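Threonine phosphate decarboxylase-like enzyme (Sulfurospirillum multivorans, PDB 6OUX) decarboxylates L-serine O-phosphate to ethanolamine O-phosphate, a pyridoxal phosphate-dependent step in the biosynthesis of norcobamide cofactors. Local coordinates at residues D4-H18 with R336-E349. Residues are numbered along the deposited sequence; the frame is centred on the assembly and turned at random.
Sequences DTMNARNTQFTKAFH and RIKASFVISALLVE
The hydroxyl OG of Ser344 lies within reach of two oxygens, 3.1 Å from OG1 of Thr14 across the contact and 3.0 Å from O of Ser340, to which it donates. That carbonyl also takes the backbone N-H of Ser344, the two donors arriving from opposite faces of its plane. Next to this polar spot lies Phe13. Its CG stands anti to the backbone N (chi1 178°), which lays the ring against the Ser344 and Val348 side of helix 339-349: Ser344 OG meets the ring edge in plane, methyl CG2 of Val348 sits over the centre of one face, 3.6 Å from the centroid, in a CH-pi contact, and CZ touches CD1 of Leu347. With an alanine at Phe13, Val348 CG2 would probably lose the face it rests on and a gap would open beside Leu347. One turn on, Phe17 sets CE1 against CD1 of Leu347 at 3.6 Å and CZ against CG2 of Ile343. At the other end NH1 of Arg9 reaches OE2 of Glu349 in a salt bridge of 2.5 Å; OE2 lies at the guanidinium edge, close to its plane, though the carboxylate plane is turned 52° from the guanidinium's. The ring of Phe341 lies against the turn from Met6 to Arg9, CE1 at 3.2 Å from O of Asn7. Farther out a water links Asp4 OD2 to Arg336 NH2, whose direct salt bridge is long. Helices 11-18 and 339-349 cross at 107°, their axes 9.7 Å apart. Ala339 and Ile343 pack helix 339-349 on strands 352-356 and 367-371, which carry Arg355 and Arg369, residues that bind O-phospho-L-serine. The N-terminal segment thus lies over a helix of the small alpha/beta domain typical of fold-type I PLP enzymes.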
ATOM      1  N   ASP A   4       3.071 -46.568 -15.537  1.00 28.39           N
ATOM      2  CA  ASP A   4       2.461 -45.442 -16.315  1.00 31.43           C
ATOM      3  C   ASP A   4       0.978 -45.221 -15.901  1.00 29.81           C
ATOM      4  O   ASP A   4       0.518 -44.097 -15.751  1.00 29.00           O
ATOM      5  CB  ASP A   4       2.527 -45.658 -17.849  1.00 34.30           C
ATOM      6  CG  ASP A   4       3.960 -45.994 -18.387  1.00 38.38           C
ATOM      7  OD1 ASP A   4       4.588 -46.929 -17.860  1.00 45.27           O
ATOM      8  OD2 ASP A   4       4.455 -45.372 -19.366  1.00 41.03           O
ATOM      9  N   THR A   5       0.246 -46.307 -15.712  1.00 26.80           N
ATOM     10  CA  THR A   5      -1.165 -46.224 -15.248  1.00 27.28           C
ATOM     11  C   THR A   5      -1.215 -45.602 -13.854  1.00 27.93           C
ATOM     12  O   THR A   5      -2.023 -44.699 -13.618  1.00 26.97           O
ATOM     13  CB  THR A   5      -1.907 -47.586 -15.340  1.00 25.36           C
ATOM     14  OG1 THR A   5      -1.874 -48.056 -16.717  1.00 22.93           O
ATOM     15  CG2 THR A   5      -3.342 -47.451 -14.929  1.00 26.84           C
ATOM     16  N   MET A   6      -0.328 -46.072 -12.958  1.00 27.98           N
ATOM     17  CA  MET A   6      -0.228 -45.579 -11.583  1.00 32.18           C
ATOM     18  C   MET A   6       0.045 -44.069 -11.632  1.00 32.17           C
ATOM     19  O   MET A   6      -0.522 -43.283 -10.877  1.00 33.67           O
ATOM     20  CB  MET A   6       0.882 -46.356 -10.790  1.00 32.24           C
ATOM     21  CG  MET A   6       0.538 -47.835 -10.480  1.00 37.79           C
ATOM     22  SD  MET A   6       1.836 -48.855  -9.653  1.00 36.14           S
ATOM     23  CE  MET A   6       0.745 -50.116  -8.956  1.00 37.02           C
ATOM     24  N   ASN A   7       0.878 -43.661 -12.571  1.00 33.46           N
ATOM     25  CA  ASN A   7       1.169 -42.242 -12.744  1.00 35.98           C
ATOM     26  C   ASN A   7       0.054 -41.354 -13.313  1.00 33.45           C
ATOM     27  O   ASN A   7       0.219 -40.138 -13.329  1.00 33.62           O
ATOM     28  CB  ASN A   7       2.462 -42.078 -13.541  1.00 33.98           C
ATOM     29  CG  ASN A   7       3.682 -42.518 -12.729  1.00 36.86           C
ATOM     30  OD1 ASN A   7       3.610 -42.694 -11.496  1.00 34.60           O
ATOM     31  ND2 ASN A   7       4.790 -42.738 -13.419  1.00 38.57           N
ATOM     32  N   ALA A   8      -1.056 -41.945 -13.770  1.00 28.10           N
ATOM     33  CA  ALA A   8      -2.210 -41.159 -14.213  1.00 29.17           C
ATOM     34  C   ALA A   8      -3.276 -41.032 -13.092  1.00 29.43           C
ATOM     35  O   ALA A   8      -4.351 -40.462 -13.329  1.00 27.40           O
ATOM     36  CB  ALA A   8      -2.813 -41.786 -15.470  1.00 27.93           C
ATOM     37  N   ARG A   9      -2.964 -41.584 -11.906  1.00 27.68           N
ATOM     38  CA  ARG A   9      -3.814 -41.561 -10.701  1.00 34.73           C
ATOM     39  C   ARG A   9      -4.564 -40.254 -10.415  1.00 30.44           C
ATOM     40  O   ARG A   9      -5.683 -40.280  -9.943  1.00 32.23           O
ATOM     41  CB  ARG A   9      -2.928 -41.699  -9.474  1.00 40.68           C
ATOM     42  CG  ARG A   9      -2.868 -43.030  -8.805  1.00 48.06           C
ATOM     43  CD  ARG A   9      -1.781 -42.944  -7.717  1.00 54.15           C
ATOM     44  NE  ARG A   9      -0.431 -42.853  -8.309  1.00 56.06           N
ATOM     45  CZ  ARG A   9       0.463 -41.881  -8.109  1.00 47.69           C
ATOM     46  NH1 ARG A   9       0.214 -40.855  -7.302  1.00 46.32           N
ATOM     47  NH2 ARG A   9       1.634 -41.945  -8.726  1.00 44.74           N
ATOM     48  N   ASN A  10      -3.895 -39.122 -10.586  1.00 27.28           N
ATOM     49  CA  ASN A  10      -4.454 -37.821 -10.145  1.00 26.86           C
ATOM     50  C   ASN A  10      -4.980 -36.958 -11.276  1.00 25.33           C
ATOM     51  O   ASN A  10      -5.170 -35.746 -11.119  1.00 25.64           O
ATOM     52  CB  ASN A  10      -3.384 -37.020  -9.370  1.00 28.87           C
ATOM     53  CG  ASN A  10      -2.931 -37.695  -8.070  1.00 28.54           C
ATOM     54  OD1 ASN A  10      -1.727 -37.714  -7.752  1.00 33.29           O
ATOM     55  ND2 ASN A  10      -3.877 -38.203  -7.294  1.00 28.64           N
ATOM     56  N   THR A  11      -5.223 -37.592 -12.431  1.00 23.68           N
ATOM     57  CA  THR A  11      -5.526 -36.902 -13.650  1.00 22.30           C
ATOM     58  C   THR A  11      -6.743 -35.967 -13.473  1.00 20.05           C
ATOM     59  O   THR A  11      -6.716 -34.800 -13.907  1.00 19.01           O
ATOM     60  CB  THR A  11      -5.748 -37.915 -14.842  1.00 20.94           C
ATOM     61  OG1 THR A  11      -4.539 -38.638 -15.150  1.00 20.31           O
ATOM     62  CG2 THR A  11      -6.185 -37.227 -16.078  1.00 19.89           C
ATOM     63  N   GLN A  12      -7.781 -36.486 -12.839  1.00 23.50           N
ATOM     64  CA  GLN A  12      -9.036 -35.727 -12.617  1.00 24.06           C
ATOM     65  C   GLN A  12      -8.717 -34.463 -11.837  1.00 24.44           C
ATOM     66  O   GLN A  12      -9.026 -33.345 -12.249  1.00 26.15           O
ATOM     67  CB  GLN A  12     -10.095 -36.583 -11.902  1.00 23.24           C
ATOM     68  CG  GLN A  12     -11.452 -35.861 -11.838  1.00 25.99           C
ATOM     69  CD  GLN A  12     -12.579 -36.679 -11.186  1.00 24.67           C
ATOM     70  OE1 GLN A  12     -12.395 -37.784 -10.656  1.00 23.46           O
ATOM     71  NE2 GLN A  12     -13.761 -36.134 -11.261  1.00 23.67           N
ATOM     72  N   PHE A  13      -8.001 -34.639 -10.748  1.00 25.16           N
ATOM     73  CA  PHE A  13      -7.516 -33.493  -9.988  1.00 22.68           C
ATOM     74  C   PHE A  13      -6.657 -32.541 -10.839  1.00 23.05           C
ATOM     75  O   PHE A  13      -6.896 -31.323 -10.915  1.00 21.82           O
ATOM     76  CB  PHE A  13      -6.734 -33.979  -8.785  1.00 21.82           C
ATOM     77  CG  PHE A  13      -6.155 -32.867  -7.959  1.00 21.61           C
ATOM     78  CD1 PHE A  13      -4.887 -32.291  -8.285  1.00 21.62           C
ATOM     79  CD2 PHE A  13      -6.862 -32.351  -6.877  1.00 23.36           C
ATOM     80  CE1 PHE A  13      -4.374 -31.269  -7.540  1.00 21.16           C
ATOM     81  CE2 PHE A  13      -6.319 -31.320  -6.134  1.00 22.21           C
ATOM     82  CZ  PHE A  13      -5.078 -30.797  -6.452  1.00 21.66           C
ATOM     83  N   THR A  14      -5.645 -33.090 -11.499  1.00 25.48           N
ATOM     84  CA  THR A  14      -4.770 -32.244 -12.356  1.00 21.32           C
ATOM     85  C   THR A  14      -5.518 -31.432 -13.367  1.00 21.41           C
ATOM     86  O   THR A  14      -5.234 -30.221 -13.577  1.00 22.17           O
ATOM     87  CB  THR A  14      -3.775 -33.099 -13.111  1.00 22.14           C
ATOM     88  OG1 THR A  14      -3.050 -33.899 -12.191  1.00 22.23           O
ATOM     89  CG2 THR A  14      -2.842 -32.233 -13.970  1.00 22.51           C
ATOM     90  N   LYS A  15      -6.486 -32.065 -14.036  1.00 23.09           N
ATOM     91  CA  LYS A  15      -7.253 -31.318 -15.032  1.00 22.97           C
ATOM     92  C   LYS A  15      -8.049 -30.193 -14.424  1.00 23.06           C
ATOM     93  O   LYS A  15      -8.054 -29.071 -14.973  1.00 24.10           O
ATOM     94  CB  LYS A  15      -8.173 -32.241 -15.870  1.00 24.95           C
ATOM     95  CG  LYS A  15      -7.382 -33.034 -16.903  1.00 24.66           C
ATOM     96  CD  LYS A  15      -8.346 -33.658 -17.888  1.00 26.95           C
ATOM     97  CE  LYS A  15      -7.700 -34.769 -18.708  1.00 25.87           C
ATOM     98  NZ  LYS A  15      -8.425 -34.785 -20.002  1.00 28.01           N
ATOM     99  N   ALA A  16      -8.749 -30.465 -13.309  1.00 24.28           N
ATOM    100  CA  ALA A  16      -9.534 -29.412 -12.633  1.00 22.20           C
ATOM    101  C   ALA A  16      -8.587 -28.313 -12.143  1.00 25.68           C
ATOM    102  O   ALA A  16      -8.855 -27.109 -12.271  1.00 27.93           O
ATOM    103  CB  ALA A  16     -10.284 -30.018 -11.455  1.00 22.11           C
ATOM    104  N   PHE A  17      -7.456 -28.734 -11.591  1.00 26.12           N
ATOM    105  CA  PHE A  17      -6.458 -27.776 -11.047  1.00 28.91           C
ATOM    106  C   PHE A  17      -5.972 -26.746 -12.134  1.00 32.57           C
ATOM    107  O   PHE A  17      -6.022 -25.520 -11.937  1.00 29.87           O
ATOM    108  CB  PHE A  17      -5.351 -28.620 -10.387  1.00 26.35           C
ATOM    109  CG  PHE A  17      -4.139 -27.853  -9.940  1.00 25.89           C
ATOM    110  CD1 PHE A  17      -4.075 -27.304  -8.664  1.00 21.74           C
ATOM    111  CD2 PHE A  17      -3.029 -27.727 -10.775  1.00 25.66           C
ATOM    112  CE1 PHE A  17      -2.936 -26.643  -8.254  1.00 22.88           C
ATOM    113  CE2 PHE A  17      -1.882 -27.046 -10.347  1.00 24.24           C
ATOM    114  CZ  PHE A  17      -1.866 -26.496  -9.096  1.00 20.96           C
ATOM    115  N   HIS A  18      -5.607 -27.247 -13.311  1.00 36.23           N
ATOM    116  CA  HIS A  18      -5.388 -26.393 -14.501  1.00 37.88           C
ATOM    117  C   HIS A  18      -6.553 -25.518 -14.977  1.00 37.64           C
ATOM    118  O   HIS A  18      -6.341 -24.414 -15.453  1.00 42.66           O
ATOM    119  CB  HIS A  18      -4.942 -27.239 -15.675  1.00 39.56           C
ATOM    120  CG  HIS A  18      -3.536 -27.758 -15.562  1.00 47.90           C
ATOM    121  ND1 HIS A  18      -2.612 -27.267 -14.659  1.00 53.01           N
ATOM    122  CD2 HIS A  18      -2.886 -28.704 -16.282  1.00 48.61           C
ATOM    123  CE1 HIS A  18      -1.462 -27.900 -14.819  1.00 52.17           C
ATOM    124  NE2 HIS A  18      -1.601 -28.768 -15.806  1.00 53.00           N
ATOM    125  N   ARG A 336      10.137 -36.883 -19.500  1.00 35.98           N
ATOM    126  CA  ARG A 336       8.880 -37.572 -19.442  1.00 34.25           C
ATOM    127  C   ARG A 336       8.084 -37.295 -18.185  1.00 31.75           C
ATOM    128  O   ARG A 336       7.023 -37.863 -18.030  1.00 31.41           O
ATOM    129  CB  ARG A 336       9.037 -39.086 -19.726  1.00 37.29           C
ATOM    130  CG  ARG A 336       9.905 -39.357 -20.963  1.00 40.24           C
ATOM    131  CD  ARG A 336       9.723 -40.725 -21.626  1.00 44.56           C
ATOM    132  NE  ARG A 336       9.009 -41.680 -20.788  1.00 49.77           N
ATOM    133  CZ  ARG A 336       7.809 -42.207 -21.059  1.00 61.92           C
ATOM    134  NH1 ARG A 336       7.181 -41.923 -22.195  1.00 67.99           N
ATOM    135  NH2 ARG A 336       7.243 -43.074 -20.208  1.00 67.01           N
ATOM    136  N   ILE A 337       8.536 -36.413 -17.296  1.00 25.94           N
ATOM    137  CA  ILE A 337       7.727 -36.101 -16.099  1.00 25.08           C
ATOM    138  C   ILE A 337       7.301 -34.651 -16.221  1.00 23.20           C
ATOM    139  O   ILE A 337       8.164 -33.810 -16.416  1.00 25.38           O
ATOM    140  CB  ILE A 337       8.557 -36.270 -14.791  1.00 25.01           C
ATOM    141  CG1 ILE A 337       9.127 -37.692 -14.647  1.00 28.96           C
ATOM    142  CG2 ILE A 337       7.761 -35.928 -13.564  1.00 25.71           C
ATOM    143  CD1 ILE A 337       8.081 -38.790 -14.548  1.00 30.54           C
ATOM    144  N   LYS A 338       6.003 -34.359 -16.128  1.00 18.98           N
ATOM    145  CA  LYS A 338       5.506 -32.994 -16.191  1.00 18.16           C
ATOM    146  C   LYS A 338       5.543 -32.382 -14.798  1.00 17.67           C
ATOM    147  O   LYS A 338       5.323 -33.076 -13.825  1.00 16.88           O
ATOM    148  CB  LYS A 338       4.032 -32.931 -16.641  1.00 19.33           C
ATOM    149  CG  LYS A 338       3.735 -33.289 -18.095  1.00 19.90           C
ATOM    150  CD  LYS A 338       4.352 -32.336 -19.081  1.00 21.72           C
ATOM    151  CE  LYS A 338       4.067 -32.862 -20.481  1.00 23.17           C
ATOM    152  NZ  LYS A 338       4.322 -31.884 -21.542  1.00 25.29           N
ATOM    153  N   ALA A 339       5.810 -31.087 -14.711  1.00 15.67           N
ATOM    154  CA  ALA A 339       5.676 -30.359 -13.444  1.00 16.66           C
ATOM    155  C   ALA A 339       4.277 -30.572 -12.854  1.00 16.43           C
ATOM    156  O   ALA A 339       4.143 -30.730 -11.639  1.00 17.25           O
ATOM    157  CB  ALA A 339       5.958 -28.878 -13.624  1.00 15.55           C
ATOM    158  N   SER A 340       3.255 -30.558 -13.691  1.00 14.84           N
ATOM    159  CA  SER A 340       1.813 -30.746 -13.236  1.00 17.52           C
ATOM    160  C   SER A 340       1.570 -32.069 -12.476  1.00 16.35           C
ATOM    161  O   SER A 340       0.904 -32.094 -11.446  1.00 17.43           O
ATOM    162  CB  SER A 340       0.810 -30.620 -14.437  1.00 17.95           C
ATOM    163  OG  SER A 340       1.128 -31.588 -15.468  1.00 16.66           O
ATOM    164  N   PHE A 341       2.190 -33.137 -12.947  1.00 18.07           N
ATOM    165  CA  PHE A 341       2.167 -34.423 -12.286  1.00 18.16           C
ATOM    166  C   PHE A 341       2.749 -34.332 -10.888  1.00 17.99           C
ATOM    167  O   PHE A 341       2.147 -34.812  -9.964  1.00 19.06           O
ATOM    168  CB  PHE A 341       2.968 -35.448 -13.069  1.00 20.30           C
ATOM    169  CG  PHE A 341       3.194 -36.728 -12.325  1.00 21.22           C
ATOM    170  CD1 PHE A 341       2.153 -37.660 -12.149  1.00 22.87           C
ATOM    171  CD2 PHE A 341       4.439 -37.017 -11.796  1.00 21.30           C
ATOM    172  CE1 PHE A 341       2.377 -38.813 -11.416  1.00 23.00           C
ATOM    173  CE2 PHE A 341       4.655 -38.172 -11.069  1.00 21.82           C
ATOM    174  CZ  PHE A 341       3.636 -39.056 -10.872  1.00 21.70           C
ATOM    175  N   VAL A 342       3.901 -33.692 -10.765  1.00 17.25           N
ATOM    176  CA  VAL A 342       4.600 -33.552  -9.503  1.00 16.55           C
ATOM    177  C   VAL A 342       3.840 -32.644  -8.575  1.00 17.38           C
ATOM    178  O   VAL A 342       3.637 -32.983  -7.415  1.00 17.28           O
ATOM    179  CB  VAL A 342       6.071 -33.138  -9.681  1.00 15.24           C
ATOM    180  CG1 VAL A 342       6.788 -32.973  -8.347  1.00 14.87           C
ATOM    181  CG2 VAL A 342       6.760 -34.194 -10.459  1.00 16.46           C
ATOM    182  N   ILE A 343       3.397 -31.512  -9.079  1.00 16.55           N
ATOM    183  CA  ILE A 343       2.603 -30.558  -8.275  1.00 16.13           C
ATOM    184  C   ILE A 343       1.292 -31.128  -7.707  1.00 17.79           C
ATOM    185  O   ILE A 343       0.979 -30.944  -6.528  1.00 15.56           O
ATOM    186  CB  ILE A 343       2.408 -29.260  -9.036  1.00 16.04           C
ATOM    187  CG1 ILE A 343       3.760 -28.591  -9.228  1.00 17.42           C
ATOM    188  CG2 ILE A 343       1.412 -28.309  -8.355  1.00 16.44           C
ATOM    189  CD1 ILE A 343       3.811 -27.576 -10.403  1.00 17.94           C
ATOM    190  N   SER A 344       0.576 -31.907  -8.522  1.00 17.64           N
ATOM    191  CA  SER A 344      -0.634 -32.557  -8.088  1.00 18.61           C
ATOM    192  C   SER A 344      -0.381 -33.661  -7.058  1.00 18.30           C
ATOM    193  O   SER A 344      -1.113 -33.783  -6.090  1.00 17.36           O
ATOM    194  CB  SER A 344      -1.384 -33.095  -9.306  1.00 19.85           C
ATOM    195  OG  SER A 344      -1.779 -32.045 -10.128  1.00 22.20           O
ATOM    196  N   ALA A 345       0.653 -34.451  -7.245  1.00 18.57           N
ATOM    197  CA  ALA A 345       0.935 -35.486  -6.274  1.00 19.43           C
ATOM    198  C   ALA A 345       1.378 -34.908  -4.941  1.00 20.45           C
ATOM    199  O   ALA A 345       0.970 -35.424  -3.876  1.00 20.30           O
ATOM    200  CB  ALA A 345       1.982 -36.464  -6.801  1.00 19.77           C
ATOM    201  N   LEU A 346       2.192 -33.841  -4.975  1.00 20.83           N
ATOM    202  CA  LEU A 346       2.589 -33.158  -3.756  1.00 18.55           C
ATOM    203  C   LEU A 346       1.377 -32.637  -3.008  1.00 19.52           C
ATOM    204  O   LEU A 346       1.320 -32.737  -1.770  1.00 17.62           O
ATOM    205  CB  LEU A 346       3.557 -31.998  -4.055  1.00 21.17           C
ATOM    206  CG  LEU A 346       4.979 -32.444  -4.434  1.00 19.85           C
ATOM    207  CD1 LEU A 346       5.737 -31.355  -5.164  1.00 19.81           C
ATOM    208  CD2 LEU A 346       5.733 -32.901  -3.196  1.00 20.17           C
ATOM    209  N   LEU A 347       0.437 -32.025  -3.714  1.00 18.83           N
ATOM    210  CA  LEU A 347      -0.766 -31.477  -3.040  1.00 20.88           C
ATOM    211  C   LEU A 347      -1.614 -32.642  -2.437  1.00 21.39           C
ATOM    212  O   LEU A 347      -1.900 -32.698  -1.216  1.00 20.14           O
ATOM    213  CB  LEU A 347      -1.615 -30.650  -4.018  1.00 19.10           C
ATOM    214  CG  LEU A 347      -1.044 -29.248  -4.245  1.00 19.88           C
ATOM    215  CD1 LEU A 347      -1.764 -28.538  -5.390  1.00 18.95           C
ATOM    216  CD2 LEU A 347      -1.108 -28.444  -2.953  1.00 19.22           C
ATOM    217  N   VAL A 348      -1.957 -33.588  -3.297  1.00 21.18           N
ATOM    218  CA  VAL A 348      -2.984 -34.577  -2.946  1.00 23.60           C
ATOM    219  C   VAL A 348      -2.428 -35.523  -1.881  1.00 23.78           C
ATOM    220  O   VAL A 348      -3.086 -35.859  -0.921  1.00 25.75           O
ATOM    221  CB  VAL A 348      -3.474 -35.319  -4.234  1.00 25.25           C
ATOM    222  CG1 VAL A 348      -4.281 -36.582  -3.938  1.00 27.00           C
ATOM    223  CG2 VAL A 348      -4.323 -34.400  -5.083  1.00 24.20           C
ATOM    224  N   GLU A 349      -1.208 -35.972  -2.059  1.00 23.66           N
ATOM    225  CA  GLU A 349      -0.682 -37.054  -1.267  1.00 25.96           C
ATOM    226  C   GLU A 349       0.030 -36.517  -0.029  1.00 27.62           C
ATOM    227  O   GLU A 349       0.075 -37.191   0.997  1.00 23.59           O
ATOM    228  CB  GLU A 349       0.198 -37.947  -2.166  1.00 27.40           C
ATOM    229  CG  GLU A 349      -0.643 -38.657  -3.206  1.00 30.78           C
ATOM    230  CD  GLU A 349       0.110 -39.222  -4.421  1.00 32.25           C
ATOM    231  OE1 GLU A 349       1.334 -39.498  -4.349  1.00 35.48           O
ATOM    232  OE2 GLU A 349      -0.568 -39.389  -5.468  1.00 30.56           O
TER
HETATM  233  O   HOH W   1       5.469 -45.011 -21.746  0.50 23.70           O